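Long-range contact in poly-gamma-glutamate hydrolase (Bacillus phage phiNIT1, PDB 3A9L), which hydrolyses the gamma-glutamyl linkages of bacterial poly-gamma-glutamate as a zinc peptidase: residues A[24-29]-A[63-68]. Residues are numbered along the deposited sequence; the frame is centred on the assembly and turned at random.
Sequences NIEVKR and LYLFQG
The amide nitrogen NE2 of Gln-67 is gripped from two sources: it donates to OD1 of Asn-24 at 2.9 Å, and more weakly to a water that also accepts from ND2 of Asn-24. The bond to OD1 lies on a lone pair of the asparagine carbonyl and close to the plane of the glutamine amide, the two amides being turned 31° from each other. With chi1 at 77°, CG of Asn-24 sits between its own backbone N and carbonyl carbon, which carries OD1 over to the glutamine. OE1 of Gln-67 is hydrogen-bonded to OG1 of Thr-49, so the glutamine amide is held at both ends and its rotation is fixed. Beside this pair, the side chain of Glu-26 runs alongside that of Leu-65, OE1 of Glu-26 lying 3.5 Å from CD1 of Leu-65 and hydrogen-bonded to OH of Tyr-53.

In the backbone, the two strands run antiparallel (172°), and Asn-24, Glu-26 and Lys-28 form hydrogen-bonded pairs with Gln-67, Leu-65 and Leu-63. On the opposite face, CG2 of Ile-25 approaches CE2 of the Tyr-64 ring at 3.5 Å and CG2 of Val-27 approaches its CD2 at 3.7 Å, while CG1 of Ile-25 leans on CD2 of Phe-66.

The pair forms the antiparallel edge of the mixed sheet in an open alpha/beta core. Strand 62-68 joins parallel strand 34-42, which carries zinc ligand His-40, through backbone hydrogen bonds. Helix 48-59 covers the Leu-63 and Leu-65 face; helix 87-94 packs against Ile-25, Val-27 and Tyr-64. Strand 23-29, outermost within its chain, pairs antiparallel with a strand of the second subunit, so the sheet crosses the dimer interface.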
# COMPACT_ATOMS: atom_id res chain seq x y z
N ASN A 24 -4.20 0.34 -10.51
CA ASN A 24 -3.15 0.37 -9.49
C ASN A 24 -3.50 -0.58 -8.32
O ASN A 24 -4.63 -1.06 -8.21
CB ASN A 24 -2.76 1.82 -9.08
CG ASN A 24 -3.76 2.50 -8.13
OD1 ASN A 24 -4.52 1.88 -7.40
ND2 ASN A 24 -3.70 3.81 -8.11
N ILE A 25 -2.50 -0.89 -7.49
CA ILE A 25 -2.72 -1.67 -6.29
C ILE A 25 -2.19 -0.90 -5.06
O ILE A 25 -1.07 -0.33 -5.08
CB ILE A 25 -2.03 -3.06 -6.37
CG1 ILE A 25 -2.25 -3.73 -7.75
CG2 ILE A 25 -2.56 -3.98 -5.24
CD1 ILE A 25 -1.54 -5.07 -7.93
N GLU A 26 -2.98 -0.93 -4.00
CA GLU A 26 -2.68 -0.24 -2.73
C GLU A 26 -2.77 -1.24 -1.58
O GLU A 26 -3.71 -2.04 -1.51
CB GLU A 26 -3.67 0.90 -2.47
CG GLU A 26 -3.71 2.00 -3.51
CD GLU A 26 -4.36 3.27 -2.97
OE1 GLU A 26 -5.20 3.20 -2.03
OE2 GLU A 26 -4.02 4.36 -3.44
N VAL A 27 -1.81 -1.18 -0.65
CA VAL A 27 -1.78 -2.14 0.50
C VAL A 27 -1.31 -1.39 1.75
O VAL A 27 -0.35 -0.64 1.71
CB VAL A 27 -0.79 -3.31 0.25
CG1 VAL A 27 -0.83 -4.33 1.40
CG2 VAL A 27 -1.03 -4.02 -1.07
N LYS A 28 -1.99 -1.59 2.87
CA LYS A 28 -1.42 -1.21 4.12
C LYS A 28 -1.67 -2.33 5.11
O LYS A 28 -2.79 -2.52 5.53
CB LYS A 28 -1.97 0.16 4.62
CG LYS A 28 -1.21 0.65 5.92
CD LYS A 28 -1.76 1.96 6.46
CE LYS A 28 -0.84 2.55 7.55
NZ LYS A 28 -1.31 3.88 8.07
N ARG A 29 -0.62 -3.08 5.46
CA ARG A 29 -0.70 -4.14 6.43
C ARG A 29 -0.31 -3.51 7.77
O ARG A 29 0.83 -3.03 7.92
CB ARG A 29 0.24 -5.30 6.04
CG ARG A 29 -0.03 -6.53 6.90
CD ARG A 29 0.90 -7.72 6.67
NE ARG A 29 0.71 -8.69 7.75
CZ ARG A 29 1.61 -9.58 8.16
NH1 ARG A 29 2.77 -9.71 7.56
NH2 ARG A 29 1.32 -10.38 9.18
N LEU A 63 -5.60 -2.70 4.88
CA LEU A 63 -6.28 -2.29 3.66
C LEU A 63 -5.61 -2.95 2.47
O LEU A 63 -4.38 -3.10 2.43
CB LEU A 63 -6.18 -0.75 3.51
CG LEU A 63 -6.56 0.01 2.23
CD1 LEU A 63 -6.99 1.46 2.52
CD2 LEU A 63 -5.46 -0.03 1.16
N TYR A 64 -6.43 -3.34 1.49
CA TYR A 64 -5.91 -3.74 0.18
C TYR A 64 -6.94 -3.30 -0.81
O TYR A 64 -8.12 -3.53 -0.56
CB TYR A 64 -5.76 -5.25 0.08
CG TYR A 64 -5.47 -5.70 -1.34
CD1 TYR A 64 -6.52 -5.95 -2.24
CD2 TYR A 64 -4.18 -5.89 -1.78
CE1 TYR A 64 -6.28 -6.36 -3.51
CE2 TYR A 64 -3.93 -6.32 -3.06
CZ TYR A 64 -4.97 -6.54 -3.91
OH TYR A 64 -4.74 -6.93 -5.18
N LEU A 65 -6.51 -2.70 -1.93
CA LEU A 65 -7.42 -2.28 -3.02
C LEU A 65 -6.82 -2.53 -4.39
O LEU A 65 -5.76 -1.99 -4.71
CB LEU A 65 -7.66 -0.77 -2.94
CG LEU A 65 -8.27 -0.12 -1.74
CD1 LEU A 65 -8.18 1.36 -1.97
CD2 LEU A 65 -9.74 -0.56 -1.58
N PHE A 66 -7.49 -3.33 -5.20
CA PHE A 66 -7.12 -3.46 -6.63
C PHE A 66 -8.05 -2.52 -7.35
O PHE A 66 -9.26 -2.75 -7.35
CB PHE A 66 -7.28 -4.91 -7.14
CG PHE A 66 -6.82 -5.10 -8.56
CD1 PHE A 66 -7.72 -4.92 -9.63
CD2 PHE A 66 -5.52 -5.51 -8.85
CE1 PHE A 66 -7.31 -5.08 -10.95
CE2 PHE A 66 -5.11 -5.68 -10.17
CZ PHE A 66 -6.01 -5.47 -11.23
N GLN A 67 -7.48 -1.44 -7.90
CA GLN A 67 -8.30 -0.29 -8.35
C GLN A 67 -8.28 -0.12 -9.85
O GLN A 67 -7.19 -0.07 -10.43
CB GLN A 67 -7.75 1.01 -7.73
CG GLN A 67 -7.90 1.18 -6.20
CD GLN A 67 -7.80 2.64 -5.77
OE1 GLN A 67 -8.79 3.23 -5.35
NE2 GLN A 67 -6.64 3.25 -5.95
N GLY A 68 -9.46 0.00 -10.47
CA GLY A 68 -9.57 0.53 -11.84
C GLY A 68 -9.36 2.03 -11.91
O GLY A 68 -9.86 2.77 -11.06
O HOH W 1 -5.15 5.57 -6.50